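Local coordinates for protein aminotransferase, class I (Staphylococcus aureus, PDB 2O1B) that probably catalyses the pyridoxal-5'-phosphate-dependent transfer of an amino group between an amino acid and a 2-oxo acid, as aspartate aminotransferases do, at residues P48-A53 with D386-E391; E111-Y116 with K277-T282; E353-Q358 with T397-L402. All blocks are in the same frame, centred on the assembly; numbering follows the deposited sequence.

How the contacts relate
From the N terminus, 48-53 comes first and meets 386-391, so contact 1 closes a loop that takes in most of the modelled chain. Contact 2 opens and closes within that loop: 111-116, an edge strand of the seven-stranded sheet, meets 277-282 at the end of helix 269-282. Contact 3 then opens at 353-358 and closes at 397-402, beyond 386-391, so its segments alternate with those of contact 1. The centres of contacts 1 and 3 are about 14 Å apart; contact 1 ties strand 50-51 to the start of helix 388-397, and contact 3 ties helix 349-360 to the tail after it. Contact 2 lies on the opposite side of the chain's centre, its centre about 38 Å from that of contact 1.

Contact 1 of 3, residues P48-A53 with D386-E391; sequences PLINMA and DQKLDE
Ile50 on the short strand 50-51 packs against Lys388 and Glu391 near the N-terminal end of helix 388-397, in the small domain of the class I aminotransferase fold, which is built from both ends of the chain. The strand pairs in parallel with strand 362-363 through backbone bonds of Ile50 to Ser361 and Leu363. Helix 388-397 packs against the Ile50 side chain. No hydrogen bond joins the two segments; the contact is van der Waals packing, led by the isoleucine. With CG1 beside the backbone N and CG2 anti to it (chi1 -54°), Ile50 turns both branches to the helix. Its CG2 lies 3.8 Å from Lys388 CG, and its CG1 sits 4.0 Å from that same methylene, which therefore rests across the fork of the isoleucine. The two side chains run past each other in opposite directions; the touching atom of the lysine is CG, and beyond it the chain bends at chi2 and chi3. The far methyl, Ile50 CD1, reaches further along the helix: it lies 3.8 Å from Glu391 OE2 and 4.1 Å from Lys388 O, an apolar group beside two oxygens. Glu391 has CG anti to its backbone N (chi1 -166°) and an extended chain beyond it, which brings OE2 alongside Ile50 CD1. There OE2 forms a salt bridge with Arg395, which also donates a hydrogen bond to Pro48 O, just ahead of the strand. Leu384 and Ala392 also touch Ile50. Asn51 to Ala53 form an Asx turn: Ala53 N donates to Asn51 OD1 over 3.2 Å, approaching from a position tilted out of the plane of the side-chain carbonyl.

Contact 2 of 3, residues E111-Y116 with K277-T282; sequences EVCILY and KYQTHT
Gln279 is the residue of helix 269-282 that meets strand 112-115, an edge strand of the seven-stranded sheet of the aminotransferase fold; strand and helix segment run in roughly the same sense, 34° apart. Before it, Lys277 faces the dimer interface, where NZ pairs with Asp31 of the second subunit, and Tyr278 packs on Tyr278 of that subunit. Gln279 then extends straight from its CG toward the strand. Its NE2 donates to Ile114 O over 2.8 Å, an almost linear bond (169°) that enters nearly along the C=O axis with the acceptor lying in the amide plane. The same NE2 is 3.4 Å from Cys113 SG, a close neighbour rather than a bonded one. On the other branch of the amide, OE1 lies 3.4 Å from Leu115 CD2, whose side chain crosses the glutamine at about a right angle. A water donates to Gln279 OE1 over 2.6 Å and accepts from Tyr116 N at 3.0 Å. The Tyr116 ring passes alongside with its plane 60° from the amide, CE2 being 3.9 Å from NE2. Next, Thr280 turns away from the strand; its OG1 donates to Lys277 O, while its own carbonyl receives NZ of Lys119 of the second subunit. His281 and Thr282 end the helix. A carbonyl acceptor on NE2 and a water donor on OE1 are consistent with one orientation of the buried amide and probably restrain it; near the cofactor pocket, they link the interface helix to the backbone at Ile114 directly, and at Tyr116 just past the strand through the water.

Contact 3 of 3, residues E353-Q358 with T397-L402; sequences EQFLVQ and TELAYL
Phe355 offers the CE2-CZ corner of its ring to Leu399 and Leu402, two leucines of the C-terminal tail. Its CG is anti to the backbone N (chi1 179°), a torsion that sends the ring straight out from helix 349-360 toward the tail. Leu399 meets it at the rim: CD2 comes to 3.6 Å from Phe355 CE2, near the ring plane, while CD1 lies in that plane at 4.0 Å from the same carbon. Both branches of the leucine fork thus reach the ring edge, and the two side chains pass each other in opposite directions. Leu402 arrives obliquely, its CD1 3.8 Å from Phe355 CE2 and 3.9 Å from CZ. The two leucines stand on one side of the tail, three residues apart in a stretch of helical backbone angles, with Leu402 N bonded to Leu399 O over 2.9 Å. In the fold, this is the small domain: helix 349-360 leads into strand 362-363, and the tail that follows helix 388-397 comes back to cover its flank. Beside Phe355, Leu356 differs, with CG beside the backbone N and anti to the carbonyl carbon (chi1 -70°). Its CD1 continues the extended chain, yet the branching methyl CD2 makes the contact, 3.5 Å from Leu399 CD1. Leu399 is therefore shared: CD1 touches both Leu356 CD2 and Phe355 CE2. Tyr347 packs edge-to-face with the Phe355 ring, and Pro344 touches Leu402. Leu356 also rests on Val364, and just before Leu399, Glu398 OE1 forms a salt bridge with Lys360 NZ.

Contact 1 of 3, residues P48-A53 with D386-E391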
loop_
_atom_site.group_PDB
_atom_site.type_symbol
_atom_site.label_atom_id
_atom_site.label_comp_id
_atom_site.label_asym_id
_atom_site.label_seq_id
_atom_site.Cartn_x
_atom_site.Cartn_y
_atom_site.Cartn_z
ATOM N N PRO A 48 -3.565 -17.925 -33.018
ATOM C CA PRO A 48 -2.957 -16.841 -32.242
ATOM C C PRO A 48 -3.872 -16.380 -31.106
ATOM O O PRO A 48 -5.084 -16.249 -31.295
ATOM C CB PRO A 48 -2.768 -15.731 -33.279
ATOM C CG PRO A 48 -2.641 -16.452 -34.569
ATOM C CD PRO A 48 -3.564 -17.630 -34.463
ATOM N N LEU A 49 -3.281 -16.151 -29.936
ATOM C CA LEU A 49 -4.028 -15.826 -28.726
ATOM C C LEU A 49 -4.611 -14.418 -28.752
ATOM O O LEU A 49 -3.932 -13.459 -29.122
ATOM C CB LEU A 49 -3.139 -16.005 -27.485
ATOM C CG LEU A 49 -3.767 -15.815 -26.101
ATOM C CD1 LEU A 49 -4.702 -16.968 -25.734
ATOM C CD2 LEU A 49 -2.672 -15.640 -25.045
ATOM N N ILE A 50 -5.888 -14.322 -28.380
ATOM C CA ILE A 50 -6.533 -13.048 -28.072
ATOM C C ILE A 50 -6.926 -13.105 -26.595
ATOM O O ILE A 50 -7.702 -13.968 -26.179
ATOM C CB ILE A 50 -7.760 -12.775 -28.970
ATOM C CG1 ILE A 50 -7.367 -12.870 -30.448
ATOM C CG2 ILE A 50 -8.367 -11.406 -28.663
ATOM C CD1 ILE A 50 -8.535 -13.000 -31.405
ATOM N N ASN A 51 -6.348 -12.201 -25.807
ATOM C CA ASN A 51 -6.550 -12.176 -24.364
ATOM C C ASN A 51 -7.658 -11.202 -24.027
ATOM O O ASN A 51 -7.411 -10.010 -23.885
ATOM C CB ASN A 51 -5.251 -11.786 -23.651
ATOM C CG ASN A 51 -5.312 -11.985 -22.141
ATOM O OD1 ASN A 51 -6.375 -12.221 -21.554
ATOM N ND2 ASN A 51 -4.153 -11.882 -21.500
HETATM N N MSE A 52 -8.880 -11.719 -23.918
HETATM C CA MSE A 52 -10.060 -10.899 -23.625
HETATM C C MSE A 52 -10.417 -10.998 -22.143
HETATM O O MSE A 52 -11.564 -10.770 -21.747
HETATM C CB MSE A 52 -11.245 -11.343 -24.484
HETATM C CG MSE A 52 -10.940 -11.482 -25.964
HETATM SE SE MSE A 52 -12.524 -11.778 -27.018
HETATM C CE MSE A 52 -13.030 -9.928 -27.368
ATOM N N ALA A 53 -9.426 -11.351 -21.333
ATOM C CA ALA A 53 -9.589 -11.443 -19.891
ATOM C C ALA A 53 -9.031 -10.188 -19.193
ATOM O O ALA A 53 -8.940 -10.135 -17.966
ATOM C CB ALA A 53 -8.914 -12.695 -19.383
ATOM N N ASP A 386 -8.759 -2.397 -31.737
ATOM C CA ASP A 386 -10.041 -2.238 -32.423
ATOM C C ASP A 386 -10.022 -3.144 -33.646
ATOM O O ASP A 386 -10.935 -3.126 -34.474
ATOM C CB ASP A 386 -10.246 -0.779 -32.843
ATOM C CG ASP A 386 -11.496 -0.167 -32.233
ATOM O OD1 ASP A 386 -12.614 -0.636 -32.555
ATOM O OD2 ASP A 386 -11.355 0.788 -31.425
ATOM N N GLN A 387 -8.954 -3.938 -33.722
ATOM C CA GLN A 387 -8.690 -4.892 -34.789
ATOM C C GLN A 387 -9.017 -6.280 -34.247
ATOM O O GLN A 387 -10.141 -6.755 -34.404
ATOM C CB GLN A 387 -7.217 -4.796 -35.206
ATOM C CG GLN A 387 -6.600 -3.395 -35.037
ATOM C CD GLN A 387 -5.152 -3.319 -35.496
ATOM O OE1 GLN A 387 -4.481 -4.340 -35.655
ATOM N NE2 GLN A 387 -4.666 -2.100 -35.716
ATOM N N LYS A 388 -8.031 -6.910 -33.603
ATOM C CA LYS A 388 -8.215 -8.089 -32.738
ATOM C C LYS A 388 -9.678 -8.404 -32.397
ATOM O O LYS A 388 -10.168 -9.504 -32.670
ATOM C CB LYS A 388 -7.470 -7.853 -31.423
ATOM C CG LYS A 388 -6.558 -8.968 -30.959
ATOM C CD LYS A 388 -5.111 -8.650 -31.316
ATOM C CE LYS A 388 -4.178 -8.927 -30.142
ATOM N NZ LYS A 388 -2.791 -8.481 -30.449
ATOM N N LEU A 389 -10.353 -7.421 -31.793
ATOM C CA LEU A 389 -11.757 -7.516 -31.362
ATOM C C LEU A 389 -12.718 -8.028 -32.435
ATOM O O LEU A 389 -13.717 -8.687 -32.128
ATOM C CB LEU A 389 -12.242 -6.153 -30.849
ATOM C CG LEU A 389 -12.274 -5.846 -29.345
ATOM C CD1 LEU A 389 -10.936 -6.104 -28.676
ATOM C CD2 LEU A 389 -12.720 -4.401 -29.101
ATOM N N ASP A 390 -12.408 -7.713 -33.688
ATOM C CA ASP A 390 -13.203 -8.151 -34.830
ATOM C C ASP A 390 -12.984 -9.624 -35.141
ATOM O O ASP A 390 -13.936 -10.347 -35.434
ATOM C CB ASP A 390 -12.876 -7.297 -36.050
ATOM C CG ASP A 390 -13.143 -5.825 -35.807
ATOM O OD1 ASP A 390 -14.205 -5.510 -35.227
ATOM O OD2 ASP A 390 -12.299 -4.989 -36.197
ATOM N N GLU A 391 -11.725 -10.054 -35.073
ATOM C CA GLU A 391 -11.360 -11.452 -35.277
ATOM C C GLU A 391 -11.920 -12.308 -34.147
ATOM O O GLU A 391 -12.407 -13.413 -34.381
ATOM C CB GLU A 391 -9.838 -11.603 -35.365
ATOM C CG GLU A 391 -9.357 -12.950 -35.910
ATOM C CD GLU A 391 -7.846 -13.087 -35.857
ATOM O OE1 GLU A 391 -7.163 -12.506 -36.729
ATOM O OE2 GLU A 391 -7.339 -13.775 -34.943
#

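Contact 2 of 3, residues E111-Y116 with K277-T282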
loop_
_atom_site.group_PDB
_atom_site.type_symbol
_atom_site.label_atom_id
_atom_site.label_comp_id
_atom_site.label_asym_id
_atom_site.label_seq_id
_atom_site.Cartn_x
_atom_site.Cartn_y
_atom_site.Cartn_z
ATOM N N GLU A 111 -13.381 15.093 3.916
ATOM C CA GLU A 111 -14.138 14.265 2.973
ATOM C C GLU A 111 -13.328 13.756 1.779
ATOM O O GLU A 111 -13.892 13.352 0.768
ATOM C CB GLU A 111 -15.404 15.018 2.516
ATOM C CG GLU A 111 -16.323 15.362 3.691
ATOM C CD GLU A 111 -17.517 16.227 3.334
ATOM O OE1 GLU A 111 -17.403 17.088 2.442
ATOM O OE2 GLU A 111 -18.574 16.053 3.987
ATOM N N VAL A 112 -12.003 13.748 1.924
ATOM C CA VAL A 112 -11.104 13.287 0.875
ATOM C C VAL A 112 -9.959 12.456 1.462
ATOM O O VAL A 112 -9.281 12.903 2.386
ATOM C CB VAL A 112 -10.514 14.483 0.080
ATOM C CG1 VAL A 112 -9.514 13.994 -0.929
ATOM C CG2 VAL A 112 -11.614 15.271 -0.625
ATOM N N CYS A 113 -9.757 11.254 0.917
ATOM C CA CYS A 113 -8.629 10.384 1.286
ATOM C C CYS A 113 -8.006 9.825 0.021
ATOM O O CYS A 113 -8.674 9.128 -0.753
ATOM C CB CYS A 113 -9.086 9.225 2.183
ATOM S SG CYS A 113 -7.753 8.097 2.711
ATOM N N ILE A 114 -6.737 10.146 -0.196
ATOM C CA ILE A 114 -5.987 9.645 -1.339
ATOM C C ILE A 114 -5.672 8.160 -1.174
ATOM O O ILE A 114 -5.342 7.722 -0.072
ATOM C CB ILE A 114 -4.681 10.442 -1.502
ATOM C CG1 ILE A 114 -4.991 11.826 -2.066
ATOM C CG2 ILE A 114 -3.750 9.767 -2.463
ATOM C CD1 ILE A 114 -4.945 12.926 -1.066
ATOM N N LEU A 115 -5.781 7.395 -2.267
ATOM C CA LEU A 115 -5.571 5.937 -2.235
ATOM C C LEU A 115 -4.406 5.492 -3.111
ATOM O O LEU A 115 -4.183 6.049 -4.180
ATOM C CB LEU A 115 -6.850 5.177 -2.634
ATOM C CG LEU A 115 -8.132 5.431 -1.825
ATOM C CD1 LEU A 115 -9.331 4.706 -2.426
ATOM C CD2 LEU A 115 -7.954 5.057 -0.360
ATOM N N TYR A 116 -3.684 4.472 -2.651
ATOM C CA TYR A 116 -2.532 3.919 -3.365
ATOM C C TYR A 116 -3.019 2.860 -4.364
ATOM O O TYR A 116 -2.700 1.669 -4.240
ATOM C CB TYR A 116 -1.554 3.298 -2.364
ATOM C CG TYR A 116 -1.110 4.256 -1.281
ATOM C CD1 TYR A 116 0.051 5.005 -1.429
ATOM C CD2 TYR A 116 -1.856 4.417 -0.107
ATOM C CE1 TYR A 116 0.469 5.894 -0.439
ATOM C CE2 TYR A 116 -1.450 5.306 0.891
ATOM C CZ TYR A 116 -0.289 6.046 0.715
ATOM O OH TYR A 116 0.137 6.924 1.689
ATOM N N LYS A 277 -6.882 7.536 9.064
ATOM C CA LYS A 277 -6.148 7.008 10.210
ATOM C C LYS A 277 -5.444 5.680 9.877
ATOM O O LYS A 277 -4.283 5.460 10.238
ATOM C CB LYS A 277 -7.062 6.831 11.425
ATOM C CG LYS A 277 -6.272 6.581 12.682
ATOM C CD LYS A 277 -7.135 6.185 13.847
ATOM C CE LYS A 277 -6.287 5.496 14.897
ATOM N NZ LYS A 277 -5.004 6.213 15.146
ATOM N N TYR A 278 -6.147 4.795 9.188
ATOM C CA TYR A 278 -5.576 3.507 8.819
ATOM C C TYR A 278 -4.319 3.700 7.980
ATOM O O TYR A 278 -3.313 3.020 8.196
ATOM C CB TYR A 278 -6.592 2.693 8.026
ATOM C CG TYR A 278 -6.077 1.350 7.552
ATOM C CD1 TYR A 278 -5.660 1.163 6.234
ATOM C CD2 TYR A 278 -6.003 0.268 8.426
ATOM C CE1 TYR A 278 -5.202 -0.075 5.797
ATOM C CE2 TYR A 278 -5.531 -0.966 7.998
ATOM C CZ TYR A 278 -5.138 -1.131 6.687
ATOM O OH TYR A 278 -4.688 -2.362 6.273
ATOM N N GLN A 279 -4.379 4.641 7.044
ATOM C CA GLN A 279 -3.255 4.891 6.151
ATOM C C GLN A 279 -2.058 5.600 6.814
ATOM O O GLN A 279 -0.949 5.534 6.291
ATOM C CB GLN A 279 -3.720 5.576 4.857
ATOM C CG GLN A 279 -4.682 4.673 4.056
ATOM C CD GLN A 279 -5.023 5.144 2.653
ATOM O OE1 GLN A 279 -5.472 4.338 1.825
ATOM N NE2 GLN A 279 -4.852 6.443 2.376
ATOM N N THR A 280 -2.258 6.255 7.959
ATOM C CA THR A 280 -1.100 6.799 8.703
ATOM C C THR A 280 -0.305 5.654 9.352
ATOM O O THR A 280 0.898 5.781 9.608
ATOM C CB THR A 280 -1.484 7.796 9.821
ATOM O OG1 THR A 280 -2.090 7.082 10.900
ATOM C CG2 THR A 280 -2.437 8.873 9.320
ATOM N N HIS A 281 -0.987 4.547 9.629
ATOM C CA HIS A 281 -0.342 3.363 10.220
ATOM C C HIS A 281 0.276 2.372 9.233
ATOM O O HIS A 281 1.215 1.656 9.586
ATOM C CB HIS A 281 -1.332 2.595 11.091
ATOM C CG HIS A 281 -1.948 3.422 12.170
ATOM N ND1 HIS A 281 -3.314 3.530 12.333
ATOM C CD2 HIS A 281 -1.388 4.190 13.136
ATOM C CE1 HIS A 281 -3.566 4.318 13.363
ATOM N NE2 HIS A 281 -2.417 4.738 13.863
ATOM N N THR A 282 -0.266 2.310 8.017
ATOM C CA THR A 282 0.150 1.304 7.033
ATOM C C THR A 282 0.984 1.943 5.927
ATOM O O THR A 282 1.548 1.253 5.079
ATOM C CB THR A 282 -1.061 0.559 6.451
ATOM O OG1 THR A 282 -1.985 1.504 5.913
ATOM C CG2 THR A 282 -1.779 -0.244 7.558
HETATM O O HOH W 1 -4.945 2.995 -0.360
#

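Contact 3 of 3, residues E353-Q358 with T397-L402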
loop_
_atom_site.group_PDB
_atom_site.type_symbol
_atom_site.label_atom_id
_atom_site.label_comp_id
_atom_site.label_asym_id
_atom_site.label_seq_id
_atom_site.Cartn_x
_atom_site.Cartn_y
_atom_site.Cartn_z
ATOM N N GLU A 353 -14.604 -21.375 -20.375
ATOM C CA GLU A 353 -13.308 -20.685 -20.376
ATOM C C GLU A 353 -12.224 -21.590 -20.960
ATOM O O GLU A 353 -11.470 -21.173 -21.841
ATOM C CB GLU A 353 -12.909 -20.230 -18.970
ATOM C CG GLU A 353 -11.534 -19.550 -18.911
ATOM C CD GLU A 353 -10.808 -19.732 -17.578
ATOM O OE1 GLU A 353 -11.354 -20.395 -16.658
ATOM O OE2 GLU A 353 -9.672 -19.208 -17.458
ATOM N N GLN A 354 -12.162 -22.828 -20.473
ATOM C CA GLN A 354 -11.190 -23.794 -20.969
ATOM C C GLN A 354 -11.420 -24.145 -22.445
ATOM O O GLN A 354 -10.463 -24.197 -23.221
ATOM C CB GLN A 354 -11.146 -25.038 -20.073
ATOM C CG GLN A 354 -9.797 -25.763 -20.077
ATOM C CD GLN A 354 -8.632 -24.938 -19.493
ATOM O OE1 GLN A 354 -8.830 -23.935 -18.786
ATOM N NE2 GLN A 354 -7.411 -25.370 -19.787
ATOM N N PHE A 355 -12.681 -24.354 -22.831
ATOM C CA PHE A 355 -13.052 -24.535 -24.241
ATOM C C PHE A 355 -12.510 -23.425 -25.149
ATOM O O PHE A 355 -11.843 -23.706 -26.147
ATOM C CB PHE A 355 -14.577 -24.629 -24.378
ATOM C CG PHE A 355 -15.064 -24.805 -25.800
ATOM C CD1 PHE A 355 -15.081 -26.063 -26.396
ATOM C CD2 PHE A 355 -15.531 -23.717 -26.530
ATOM C CE1 PHE A 355 -15.546 -26.235 -27.703
ATOM C CE2 PHE A 355 -15.994 -23.879 -27.836
ATOM C CZ PHE A 355 -15.999 -25.145 -28.422
ATOM N N LEU A 356 -12.790 -22.172 -24.795
ATOM C CA LEU A 356 -12.377 -21.027 -25.611
ATOM C C LEU A 356 -10.851 -20.882 -25.757
ATOM O O LEU A 356 -10.353 -20.570 -26.845
ATOM C CB LEU A 356 -13.007 -19.729 -25.087
ATOM C CG LEU A 356 -14.521 -19.524 -25.258
ATOM C CD1 LEU A 356 -14.995 -18.280 -24.515
ATOM C CD2 LEU A 356 -14.882 -19.415 -26.721
ATOM N N VAL A 357 -10.110 -21.116 -24.676
ATOM C CA VAL A 357 -8.638 -21.036 -24.738
ATOM C C VAL A 357 -8.042 -22.199 -25.539
ATOM O O VAL A 357 -7.166 -21.987 -26.389
ATOM C CB VAL A 357 -7.965 -20.859 -23.328
ATOM C CG1 VAL A 357 -8.325 -21.990 -22.378
ATOM C CG2 VAL A 357 -6.457 -20.765 -23.463
ATOM N N GLN A 358 -8.542 -23.411 -25.282
ATOM C CA GLN A 358 -8.095 -24.632 -25.967
ATOM C C GLN A 358 -8.429 -24.632 -27.458
ATOM O O GLN A 358 -7.548 -24.824 -28.297
ATOM C CB GLN A 358 -8.739 -25.871 -25.343
ATOM C CG GLN A 358 -8.095 -26.388 -24.062
ATOM C CD GLN A 358 -8.649 -27.758 -23.645
ATOM O OE1 GLN A 358 -9.021 -28.585 -24.491
ATOM N NE2 GLN A 358 -8.701 -28.001 -22.336
ATOM N N THR A 397 -18.729 -16.083 -33.016
ATOM C CA THR A 397 -19.970 -16.301 -33.779
ATOM C C THR A 397 -20.025 -17.686 -34.432
ATOM O O THR A 397 -21.106 -18.238 -34.649
ATOM C CB THR A 397 -20.195 -15.210 -34.849
ATOM O OG1 THR A 397 -19.063 -15.151 -35.720
ATOM C CG2 THR A 397 -20.396 -13.859 -34.204
ATOM N N GLU A 398 -18.854 -18.240 -34.743
ATOM C CA GLU A 398 -18.733 -19.612 -35.234
ATOM C C GLU A 398 -19.331 -20.619 -34.240
ATOM O O GLU A 398 -19.705 -21.733 -34.618
ATOM C CB GLU A 398 -17.260 -19.935 -35.515
ATOM C CG GLU A 398 -17.012 -21.185 -36.362
ATOM C CD GLU A 398 -16.874 -22.474 -35.542
ATOM O OE1 GLU A 398 -16.704 -22.399 -34.307
ATOM O OE2 GLU A 398 -16.925 -23.565 -36.136
ATOM N N LEU A 399 -19.437 -20.210 -32.979
ATOM C CA LEU A 399 -19.918 -21.087 -31.911
ATOM C C LEU A 399 -21.428 -21.000 -31.694
ATOM O O LEU A 399 -21.955 -21.573 -30.740
ATOM C CB LEU A 399 -19.169 -20.796 -30.606
ATOM C CG LEU A 399 -17.640 -20.903 -30.641
ATOM C CD1 LEU A 399 -17.045 -20.353 -29.352
ATOM C CD2 LEU A 399 -17.206 -22.349 -30.885
ATOM N N ALA A 400 -22.114 -20.295 -32.592
ATOM C CA ALA A 400 -23.573 -20.126 -32.528
ATOM C C ALA A 400 -24.324 -21.455 -32.391
ATOM O O ALA A 400 -25.337 -21.528 -31.693
ATOM C CB ALA A 400 -24.071 -19.370 -33.755
ATOM N N TYR A 401 -23.816 -22.494 -33.058
ATOM C CA TYR A 401 -24.407 -23.831 -33.000
ATOM C C TYR A 401 -24.494 -24.390 -31.568
ATOM O O TYR A 401 -25.354 -25.220 -31.277
ATOM C CB TYR A 401 -23.662 -24.798 -33.941
ATOM C CG TYR A 401 -22.308 -25.256 -33.441
ATOM C CD1 TYR A 401 -22.180 -26.430 -32.698
ATOM C CD2 TYR A 401 -21.157 -24.513 -33.705
ATOM C CE1 TYR A 401 -20.938 -26.854 -32.226
ATOM C CE2 TYR A 401 -19.905 -24.926 -33.234
ATOM C CZ TYR A 401 -19.807 -26.101 -32.496
ATOM O OH TYR A 401 -18.581 -26.517 -32.023
ATOM N N LEU A 402 -23.609 -23.932 -30.682
ATOM C CA LEU A 402 -23.579 -24.427 -29.306
ATOM C C LEU A 402 -24.776 -23.933 -28.501
ATOM O O LEU A 402 -25.167 -24.551 -27.515
ATOM C CB LEU A 402 -22.275 -24.023 -28.611
ATOM C CG LEU A 402 -20.987 -24.743 -29.022
ATOM C CD1 LEU A 402 -19.786 -24.064 -28.424
ATOM C CD2 LEU A 402 -21.002 -26.209 -28.619
#